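Local coordinates for protein thiol-disulfide isomerase and thioredoxins (Corynebacterium glutamicum, PDB 3LOR) that probably acts as a thioredoxin-fold thiol-disulfide oxidoreductase or isomerase of the TlpA-like family, and can bind calcium, at residues Arg29-Gln39 / Thr121-Lys130; His48-Ile56 / Gln140-Leu150. All coordinates share one frame; numbering follows the deposited sequence.

Interaction 1. Residues Arg29-Gln39 / Thr121-Lys130; sequences RGKVVVVEVFQ and TPSIILADRK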
loop_
_atom_site.group_PDB
_atom_site.type_symbol
_atom_site.label_atom_id
_atom_site.label_comp_id
_atom_site.label_asym_id
_atom_site.label_seq_id
_atom_site.Cartn_x
_atom_site.Cartn_y
_atom_site.Cartn_z
ATOM N N ARG A 29 -32.431 -13.659 -5.329
ATOM C CA ARG A 29 -33.044 -12.894 -6.378
ATOM C C ARG A 29 -33.377 -11.474 -5.936
ATOM O O ARG A 29 -33.776 -11.249 -4.842
ATOM C CB ARG A 29 -34.258 -13.603 -6.960
ATOM C CG ARG A 29 -34.924 -12.813 -8.056
ATOM C CD ARG A 29 -35.952 -13.569 -8.845
ATOM N NE ARG A 29 -35.359 -14.167 -10.019
ATOM C CZ ARG A 29 -35.530 -13.757 -11.266
ATOM N NH1 ARG A 29 -34.913 -14.391 -12.242
ATOM N NH2 ARG A 29 -36.322 -12.742 -11.557
ATOM N N GLY A 30 -33.149 -10.537 -6.830
ATOM C CA GLY A 30 -33.228 -9.135 -6.536
ATOM C C GLY A 30 -31.965 -8.514 -6.000
ATOM O O GLY A 30 -31.964 -7.369 -5.690
ATOM N N LYS A 31 -30.905 -9.292 -5.902
ATOM C CA LYS A 31 -29.606 -8.862 -5.428
ATOM C C LYS A 31 -28.546 -9.194 -6.438
ATOM O O LYS A 31 -28.626 -10.174 -7.124
ATOM C CB LYS A 31 -29.239 -9.595 -4.160
ATOM C CG LYS A 31 -29.419 -8.859 -2.927
ATOM C CD LYS A 31 -30.781 -8.997 -2.414
ATOM C CE LYS A 31 -30.991 -10.336 -1.905
ATOM N NZ LYS A 31 -32.284 -10.394 -1.229
ATOM N N VAL A 32 -27.539 -8.359 -6.492
ATOM C CA VAL A 32 -26.316 -8.688 -7.170
ATOM C C VAL A 32 -25.550 -9.719 -6.366
ATOM O O VAL A 32 -25.461 -9.615 -5.195
ATOM C CB VAL A 32 -25.478 -7.443 -7.435
ATOM C CG1 VAL A 32 -24.189 -7.792 -8.026
ATOM C CG2 VAL A 32 -26.191 -6.523 -8.303
ATOM N N VAL A 33 -25.002 -10.721 -7.012
ATOM C CA VAL A 33 -24.301 -11.767 -6.313
ATOM C C VAL A 33 -22.843 -11.776 -6.647
ATOM O O VAL A 33 -22.464 -11.767 -7.778
ATOM C CB VAL A 33 -24.891 -13.150 -6.548
ATOM C CG1 VAL A 33 -24.234 -14.144 -5.736
ATOM C CG2 VAL A 33 -26.310 -13.178 -6.301
ATOM N N VAL A 34 -22.025 -11.782 -5.627
ATOM C CA VAL A 34 -20.613 -11.888 -5.819
ATOM C C VAL A 34 -20.153 -13.211 -5.290
ATOM O O VAL A 34 -20.277 -13.457 -4.141
ATOM C CB VAL A 34 -19.868 -10.761 -5.085
ATOM C CG1 VAL A 34 -18.414 -10.871 -5.232
ATOM C CG2 VAL A 34 -20.335 -9.469 -5.525
ATOM N N VAL A 35 -19.598 -14.054 -6.121
ATOM C CA VAL A 35 -19.083 -15.293 -5.637
ATOM C C VAL A 35 -17.585 -15.308 -5.729
ATOM O O VAL A 35 -17.041 -15.181 -6.781
ATOM C CB VAL A 35 -19.660 -16.499 -6.406
ATOM C CG1 VAL A 35 -19.236 -17.741 -5.822
ATOM C CG2 VAL A 35 -21.127 -16.438 -6.493
ATOM N N GLU A 36 -16.941 -15.471 -4.599
ATOM C CA GLU A 36 -15.513 -15.536 -4.524
ATOM C C GLU A 36 -15.069 -16.982 -4.462
ATOM O O GLU A 36 -15.245 -17.629 -3.496
ATOM C CB GLU A 36 -15.023 -14.747 -3.311
ATOM C CG GLU A 36 -13.548 -14.629 -3.157
ATOM C CD GLU A 36 -12.883 -13.655 -4.131
ATOM O OE1 GLU A 36 -11.828 -13.958 -4.635
ATOM O OE2 GLU A 36 -13.407 -12.580 -4.378
ATOM N N VAL A 37 -14.464 -17.449 -5.523
ATOM C CA VAL A 37 -13.998 -18.805 -5.635
ATOM C C VAL A 37 -12.550 -18.907 -5.193
ATOM O O VAL A 37 -11.701 -18.294 -5.750
ATOM C CB VAL A 37 -14.150 -19.299 -7.080
ATOM C CG1 VAL A 37 -13.858 -20.721 -7.190
ATOM C CG2 VAL A 37 -15.475 -19.057 -7.581
ATOM N N PHE A 38 -12.291 -19.655 -4.148
ATOM C CA PHE A 38 -10.995 -19.627 -3.532
ATOM C C PHE A 38 -10.461 -20.952 -3.050
ATOM O O PHE A 38 -11.183 -21.882 -2.884
ATOM C CB PHE A 38 -10.971 -18.630 -2.391
ATOM C CG PHE A 38 -11.691 -19.082 -1.190
ATOM C CD1 PHE A 38 -11.006 -19.474 -0.091
ATOM C CD2 PHE A 38 -13.055 -19.128 -1.165
ATOM C CE1 PHE A 38 -11.663 -19.881 0.984
ATOM C CE2 PHE A 38 -13.704 -19.537 -0.086
ATOM C CZ PHE A 38 -13.027 -19.919 0.989
ATOM N N GLN A 39 -9.171 -20.988 -2.811
ATOM C CA GLN A 39 -8.542 -22.048 -2.059
ATOM C C GLN A 39 -7.933 -21.404 -0.831
ATOM O O GLN A 39 -7.395 -20.341 -0.913
ATOM C CB GLN A 39 -7.488 -22.796 -2.879
ATOM C CG GLN A 39 -8.009 -23.954 -3.656
ATOM C CD GLN A 39 -6.975 -24.726 -4.422
ATOM O OE1 GLN A 39 -7.217 -25.833 -4.791
ATOM N NE2 GLN A 39 -5.837 -24.151 -4.655
ATOM N N THR A 121 -7.945 -20.482 -9.037
ATOM C CA THR A 121 -8.312 -19.583 -7.983
ATOM C C THR A 121 -7.240 -18.525 -7.882
ATOM O O THR A 121 -6.121 -18.787 -8.182
ATOM C CB THR A 121 -8.503 -20.288 -6.632
ATOM O OG1 THR A 121 -7.318 -20.936 -6.245
ATOM C CG2 THR A 121 -9.610 -21.271 -6.665
ATOM N N PRO A 122 -7.589 -17.324 -7.473
ATOM C CA PRO A 122 -8.957 -16.899 -7.239
ATOM C C PRO A 122 -9.746 -16.597 -8.482
ATOM O O PRO A 122 -9.218 -16.235 -9.475
ATOM C CB PRO A 122 -8.773 -15.636 -6.442
ATOM C CG PRO A 122 -7.485 -15.146 -6.819
ATOM C CD PRO A 122 -6.639 -16.311 -7.024
ATOM N N SER A 123 -11.039 -16.758 -8.386
ATOM C CA SER A 123 -11.944 -16.313 -9.394
ATOM C C SER A 123 -13.121 -15.592 -8.793
ATOM O O SER A 123 -13.495 -15.840 -7.701
ATOM C CB SER A 123 -12.428 -17.463 -10.232
ATOM O OG SER A 123 -11.484 -17.817 -11.159
ATOM N N ILE A 124 -13.698 -14.695 -9.554
ATOM C CA ILE A 124 -14.939 -14.078 -9.195
ATOM C C ILE A 124 -16.022 -14.368 -10.193
ATOM O O ILE A 124 -15.788 -14.393 -11.347
ATOM C CB ILE A 124 -14.786 -12.598 -8.993
ATOM C CG1 ILE A 124 -13.708 -12.334 -7.994
ATOM C CG2 ILE A 124 -15.954 -12.029 -8.365
ATOM C CD1 ILE A 124 -13.674 -10.960 -7.587
ATOM N N ILE A 125 -17.198 -14.634 -9.703
ATOM C CA ILE A 125 -18.342 -14.720 -10.516
ATOM C C ILE A 125 -19.302 -13.658 -10.027
ATOM O O ILE A 125 -19.635 -13.622 -8.867
ATOM C CB ILE A 125 -18.987 -16.113 -10.406
ATOM C CG1 ILE A 125 -18.027 -17.211 -10.804
ATOM C CG2 ILE A 125 -20.206 -16.205 -11.209
ATOM C CD1 ILE A 125 -18.517 -18.527 -10.515
ATOM N N LEU A 126 -19.748 -12.811 -10.933
ATOM C CA LEU A 126 -20.817 -11.876 -10.660
ATOM C C LEU A 126 -22.086 -12.239 -11.362
ATOM O O LEU A 126 -22.082 -12.517 -12.499
ATOM C CB LEU A 126 -20.438 -10.467 -11.022
ATOM C CG LEU A 126 -19.142 -9.922 -10.490
ATOM C CD1 LEU A 126 -18.787 -8.687 -11.150
ATOM C CD2 LEU A 126 -19.133 -9.780 -9.042
ATOM N N ALA A 127 -23.162 -12.263 -10.625
ATOM C CA ALA A 127 -24.477 -12.434 -11.173
ATOM C C ALA A 127 -25.342 -11.235 -10.878
ATOM O O ALA A 127 -25.163 -10.565 -9.911
ATOM C CB ALA A 127 -25.104 -13.661 -10.668
ATOM N N ASP A 128 -26.283 -10.984 -11.764
ATOM C CA ASP A 128 -27.209 -9.876 -11.637
ATOM C C ASP A 128 -28.418 -10.156 -10.762
ATOM O O ASP A 128 -28.543 -11.184 -10.222
ATOM C CB ASP A 128 -27.603 -9.282 -12.982
ATOM C CG ASP A 128 -28.357 -10.233 -13.856
ATOM O OD1 ASP A 128 -28.205 -10.153 -15.050
ATOM O OD2 ASP A 128 -29.086 -11.070 -13.372
ATOM N N ARG A 129 -29.300 -9.191 -10.677
ATOM C CA ARG A 129 -30.524 -9.251 -9.890
ATOM C C ARG A 129 -31.530 -10.328 -10.319
ATOM O O ARG A 129 -32.322 -10.750 -9.543
ATOM C CB ARG A 129 -31.187 -7.892 -9.813
ATOM C CG ARG A 129 -30.426 -6.894 -9.021
ATOM C CD ARG A 129 -31.292 -5.748 -8.689
ATOM N NE ARG A 129 -30.612 -4.482 -8.612
ATOM C CZ ARG A 129 -30.306 -3.892 -7.482
ATOM N NH1 ARG A 129 -30.579 -4.477 -6.356
ATOM N NH2 ARG A 129 -29.699 -2.743 -7.480
ATOM N N LYS A 130 -31.441 -10.784 -11.548
ATOM C CA LYS A 130 -32.232 -11.926 -11.976
ATOM C C LYS A 130 -31.498 -13.248 -11.877
ATOM O O LYS A 130 -31.991 -14.242 -12.299
ATOM C CB LYS A 130 -32.828 -11.750 -13.353
ATOM C CG LYS A 130 -33.004 -10.375 -13.749
ATOM C CD LYS A 130 -34.403 -10.082 -14.026
ATOM C CE LYS A 130 -34.515 -9.086 -15.150
ATOM N NZ LYS A 130 -35.820 -8.430 -15.269
HETATM O O HOH W 1 -33.059 -15.909 -9.481
#

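Interaction 2. Residues His48-Ile56 / Gln140-Leu150; sequences HGVPQAQKI and QVDDFVLGLLL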
loop_
_atom_site.group_PDB
_atom_site.type_symbol
_atom_site.label_atom_id
_atom_site.label_comp_id
_atom_site.label_asym_id
_atom_site.label_seq_id
_atom_site.Cartn_x
_atom_site.Cartn_y
_atom_site.Cartn_z
ATOM N N HIS A 48 -5.300 -11.344 -1.592
ATOM C CA HIS A 48 -6.104 -10.378 -2.289
ATOM C C HIS A 48 -7.589 -10.654 -2.410
ATOM O O HIS A 48 -8.371 -9.889 -1.970
ATOM C CB HIS A 48 -5.518 -10.096 -3.659
ATOM C CG HIS A 48 -6.129 -8.918 -4.333
ATOM N ND1 HIS A 48 -5.878 -7.627 -3.944
ATOM C CD2 HIS A 48 -6.990 -8.833 -5.365
ATOM C CE1 HIS A 48 -6.562 -6.799 -4.700
ATOM N NE2 HIS A 48 -7.249 -7.507 -5.566
ATOM N N GLY A 49 -7.948 -11.750 -3.032
ATOM C CA GLY A 49 -9.330 -12.054 -3.239
ATOM C C GLY A 49 -10.223 -12.243 -2.037
ATOM O O GLY A 49 -11.256 -11.685 -1.981
ATOM N N VAL A 50 -9.814 -12.997 -1.059
ATOM C CA VAL A 50 -10.641 -13.117 0.107
ATOM C C VAL A 50 -10.842 -11.790 0.853
ATOM O O VAL A 50 -11.928 -11.441 1.147
ATOM C CB VAL A 50 -10.115 -14.163 1.045
ATOM C CG1 VAL A 50 -10.779 -14.082 2.322
ATOM C CG2 VAL A 50 -10.226 -15.493 0.467
ATOM N N PRO A 51 -9.798 -11.032 1.099
ATOM C CA PRO A 51 -9.933 -9.758 1.774
ATOM C C PRO A 51 -10.774 -8.763 1.013
ATOM O O PRO A 51 -11.476 -8.020 1.618
ATOM C CB PRO A 51 -8.507 -9.274 1.882
ATOM C CG PRO A 51 -7.703 -10.376 1.668
ATOM C CD PRO A 51 -8.398 -11.361 0.885
ATOM N N GLN A 52 -10.683 -8.771 -0.302
ATOM C CA GLN A 52 -11.545 -7.982 -1.158
ATOM C C GLN A 52 -13.024 -8.352 -0.997
ATOM O O GLN A 52 -13.843 -7.500 -0.932
ATOM C CB GLN A 52 -11.125 -8.160 -2.598
ATOM C CG GLN A 52 -11.866 -7.380 -3.576
ATOM C CD GLN A 52 -11.158 -7.300 -4.926
ATOM O OE1 GLN A 52 -10.603 -6.286 -5.275
ATOM N NE2 GLN A 52 -11.188 -8.366 -5.662
ATOM N N ALA A 53 -13.321 -9.630 -0.908
ATOM C CA ALA A 53 -14.641 -10.107 -0.621
ATOM C C ALA A 53 -15.140 -9.639 0.761
ATOM O O ALA A 53 -16.239 -9.245 0.872
ATOM C CB ALA A 53 -14.683 -11.570 -0.747
ATOM N N GLN A 54 -14.295 -9.661 1.774
ATOM C CA GLN A 54 -14.650 -9.169 3.094
ATOM C C GLN A 54 -14.955 -7.690 3.056
ATOM O O GLN A 54 -15.851 -7.253 3.671
ATOM C CB GLN A 54 -13.575 -9.416 4.137
ATOM C CG GLN A 54 -13.058 -10.797 4.207
ATOM C CD GLN A 54 -12.178 -11.052 5.394
ATOM O OE1 GLN A 54 -12.653 -11.315 6.460
ATOM N NE2 GLN A 54 -10.893 -10.991 5.198
ATOM N N LYS A 55 -14.196 -6.943 2.293
ATOM C CA LYS A 55 -14.427 -5.551 2.148
ATOM C C LYS A 55 -15.771 -5.281 1.522
ATOM O O LYS A 55 -16.470 -4.416 1.938
ATOM C CB LYS A 55 -13.327 -4.908 1.332
ATOM C CG LYS A 55 -13.410 -3.433 1.185
ATOM C CD LYS A 55 -12.341 -2.925 0.251
ATOM C CE LYS A 55 -12.032 -1.495 0.486
ATOM N NZ LYS A 55 -10.799 -1.062 -0.206
ATOM N N ILE A 56 -16.134 -6.042 0.522
ATOM C CA ILE A 56 -17.408 -5.872 -0.080
ATOM C C ILE A 56 -18.497 -6.151 0.939
ATOM O O ILE A 56 -19.406 -5.416 1.067
ATOM C CB ILE A 56 -17.601 -6.832 -1.235
ATOM C CG1 ILE A 56 -16.686 -6.504 -2.392
ATOM C CG2 ILE A 56 -18.975 -6.783 -1.716
ATOM C CD1 ILE A 56 -16.616 -7.572 -3.391
ATOM N N GLN A 140 -6.159 -11.305 -9.906
ATOM C CA GLN A 140 -6.314 -10.102 -9.132
ATOM C C GLN A 140 -7.228 -9.129 -9.857
ATOM O O GLN A 140 -7.047 -8.871 -11.003
ATOM C CB GLN A 140 -4.945 -9.464 -8.883
ATOM C CG GLN A 140 -4.748 -8.800 -7.530
ATOM C CD GLN A 140 -3.524 -7.884 -7.459
ATOM O OE1 GLN A 140 -3.635 -6.702 -7.591
ATOM N NE2 GLN A 140 -2.369 -8.448 -7.251
ATOM N N VAL A 141 -8.214 -8.598 -9.173
ATOM C CA VAL A 141 -9.040 -7.557 -9.744
ATOM C C VAL A 141 -8.883 -6.328 -8.915
ATOM O O VAL A 141 -9.014 -6.376 -7.756
ATOM C CB VAL A 141 -10.499 -7.924 -9.754
ATOM C CG1 VAL A 141 -11.249 -6.973 -10.586
ATOM C CG2 VAL A 141 -10.695 -9.289 -10.246
ATOM N N ASP A 142 -8.608 -5.218 -9.544
ATOM C CA ASP A 142 -8.434 -3.964 -8.864
ATOM C C ASP A 142 -9.715 -3.496 -8.190
ATOM O O ASP A 142 -10.770 -3.717 -8.679
ATOM C CB ASP A 142 -7.969 -2.938 -9.870
ATOM C CG ASP A 142 -7.786 -1.604 -9.270
ATOM O OD1 ASP A 142 -6.850 -1.415 -8.503
ATOM O OD2 ASP A 142 -8.594 -0.745 -9.531
ATOM N N ASP A 143 -9.609 -2.844 -7.061
ATOM C CA ASP A 143 -10.766 -2.417 -6.311
ATOM C C ASP A 143 -11.680 -1.466 -7.072
ATOM O O ASP A 143 -12.865 -1.608 -7.025
ATOM C CB ASP A 143 -10.308 -1.639 -5.099
ATOM C CG ASP A 143 -10.143 -2.466 -3.852
ATOM O OD1 ASP A 143 -10.311 -3.667 -3.834
ATOM O OD2 ASP A 143 -9.838 -1.861 -2.835
ATOM N N PHE A 144 -11.112 -0.494 -7.761
ATOM C CA PHE A 144 -11.866 0.435 -8.559
ATOM C C PHE A 144 -12.657 -0.217 -9.691
ATOM O O PHE A 144 -13.784 0.094 -9.908
ATOM C CB PHE A 144 -10.932 1.465 -9.148
ATOM C CG PHE A 144 -11.601 2.465 -9.983
ATOM C CD1 PHE A 144 -12.531 3.293 -9.458
ATOM C CD2 PHE A 144 -11.312 2.580 -11.305
ATOM C CE1 PHE A 144 -13.142 4.185 -10.203
ATOM C CE2 PHE A 144 -11.945 3.509 -12.059
ATOM C CZ PHE A 144 -12.856 4.312 -11.492
ATOM N N VAL A 145 -12.037 -1.132 -10.406
ATOM C CA VAL A 145 -12.699 -1.867 -11.456
ATOM C C VAL A 145 -13.856 -2.715 -10.947
ATOM O O VAL A 145 -14.877 -2.757 -11.538
ATOM C CB VAL A 145 -11.723 -2.767 -12.184
ATOM C CG1 VAL A 145 -12.399 -3.609 -13.152
ATOM C CG2 VAL A 145 -10.703 -2.010 -12.857
ATOM N N LEU A 146 -13.659 -3.368 -9.826
ATOM C CA LEU A 146 -14.693 -4.125 -9.187
ATOM C C LEU A 146 -15.857 -3.237 -8.746
ATOM O O LEU A 146 -16.975 -3.585 -8.918
ATOM C CB LEU A 146 -14.143 -4.954 -8.041
ATOM C CG LEU A 146 -15.073 -6.032 -7.496
ATOM C CD1 LEU A 146 -15.582 -6.942 -8.499
ATOM C CD2 LEU A 146 -14.524 -6.805 -6.369
ATOM N N GLY A 147 -15.567 -2.064 -8.242
ATOM C CA GLY A 147 -16.604 -1.139 -7.930
ATOM C C GLY A 147 -17.375 -0.771 -9.156
ATOM O O GLY A 147 -18.556 -0.761 -9.126
ATOM N N LEU A 148 -16.691 -0.504 -10.249
ATOM C CA LEU A 148 -17.360 -0.131 -11.457
ATOM C C LEU A 148 -18.272 -1.254 -11.898
ATOM O O LEU A 148 -19.369 -1.000 -12.246
ATOM C CB LEU A 148 -16.390 0.202 -12.580
ATOM C CG LEU A 148 -15.521 1.443 -12.603
ATOM C CD1 LEU A 148 -14.563 1.408 -13.727
ATOM C CD2 LEU A 148 -16.343 2.641 -12.672
ATOM N N LEU A 149 -17.804 -2.485 -11.848
ATOM C CA LEU A 149 -18.612 -3.594 -12.246
ATOM C C LEU A 149 -19.825 -3.808 -11.397
ATOM O O LEU A 149 -20.874 -3.966 -11.931
ATOM C CB LEU A 149 -17.809 -4.879 -12.310
ATOM C CG LEU A 149 -16.681 -4.914 -13.316
ATOM C CD1 LEU A 149 -15.808 -6.050 -13.095
ATOM C CD2 LEU A 149 -17.149 -4.881 -14.694
ATOM N N LEU A 150 -19.679 -3.798 -10.086
ATOM C CA LEU A 150 -20.815 -3.893 -9.200
ATOM C C LEU A 150 -21.779 -2.736 -9.327
ATOM O O LEU A 150 -22.944 -2.914 -9.370
ATOM C CB LEU A 150 -20.367 -3.980 -7.760
ATOM C CG LEU A 150 -19.765 -5.292 -7.377
ATOM C CD1 LEU A 150 -19.411 -5.312 -6.016
ATOM C CD2 LEU A 150 -20.729 -6.341 -7.631
#

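Interaction 1. Residues Arg29-Gln39 / Thr121-Lys130
V33, V35 and V37 face A127, I125 and S123 in hydrogen-bonded antiparallel pairs; the axes of strands 32-38 and 123-127 approach to 4.8 Å, with their directions at 168°. This is the antiparallel pairing of the thioredoxin fold, in which strand 32-38 also takes backbone bonds from parallel strand 65-71 along its other edge. Each of the three pairs closes a ring of two N-H...O bonds, as in V35 N to I125 O at 2.8 Å and I125 N to V35 O at 3.0 Å.

Side chains alternate between the faces. V33, V35 and V37 meet A127, I125 and S123 on one; V34 and E36 meet L126 and I124 on the other. There V34 and L126 lie alongside and point the same way, V34 CG2 being 3.7 Å from L126 CD2. The E36 chain leaves anti to its backbone nitrogen and then bends at chi2 (74°), which lays its carboxylate across I124, with E36 OE2 3.6 Å from I124 CD1. At the far end the methyl T121 CG2 packs against the backbone of V37 and F38, just before the cis peptide bond to P122, and T121 and P122 both touch C45, probably the second cysteine of a thioredoxin-type CxxC motif.

Beyond the strand at the other end, G30 is held twice by R129. G30 N donates to R129 O at 2.8 Å, on a lone pair. R129, whose NH2 also reaches L154 O, returns a longer bond: NH1 meets G30 O at 3.3 Å, the oxygen lying within 2° of the guanidinium plane.

Interaction 2. Residues His48-Ile56 / Gln140-Leu150
The imidazole of H48 donates from NE2 to V141 O, joining helix 43-59 to the chain just ahead of helix 143-154. The axes of the two helical segments approach to 12.1 Å and cross at -48°, a separation bridged by side chains that reach inward from each.

The H48 bond is almost straight: NE2 lies 3.0 Å from V141 O, with an angle of 176° at the hydrogen. The oxygen sits at the ring edge, in the imidazole plane, whereas the donor stands above the carbonyl plane and uses no lone pair direction. CG of H48 is anti to the backbone nitrogen (chi1 -169°), and this carries the ring across to the loop ahead of helix 143-154. One helical turn on, the Q52 side-chain amide lies close to both V141 O and the D143 carboxylate.

The charged contact is a salt bridge from K55, fully extended, to D143. K55 NZ meets D143 OD2 at 2.9 Å on the syn side of the carboxylate, somewhat out of its plane. K55 NZ has a second carboxylate partner, D142 of a neighbouring subunit, so the ammonium group ties the two chains together as well as the two helices.

Apolar contact is made by L146 CD2, 3.7 Å from I56 CD1; the same methyl also lies against the Q52 amide carbon, with L146 CD2 to Q52 CD again 3.7 Å. L150 CD1 is a looser neighbour of I56 CD1.

Both helices pack on the same face of the central sheet: Q52 touches I124 of strand 123-127, I56 touches V67 of strand 65-71, and L150 reaches V32 and V34 of strand 32-38, while F144, V145 and L150 pack against G147, M59 and L148 of the neighbouring subunit.

How the interactions relate
From the N terminus the chain runs through strand 32-38 directly into helix 43-59, giving the first partners of interactions 1 and 2 in succession. Interaction 1 closes when strand 123-127 returns, 82 residues later; interaction 2 closes after strand 133-138, when helix 143-154 arrives. Their segments alternate along the chain, so the two loops cross and neither is nested in the other. Interaction 1 joins neighbouring strands within the sheet, and interaction 2 joins two helices that lie against it. The two centres are 11 Å apart and meet directly: V32 CG1 and V34 CG2 are each 3.8 Å from L150 CD2, and the E36 side chain packs against G49 and A53.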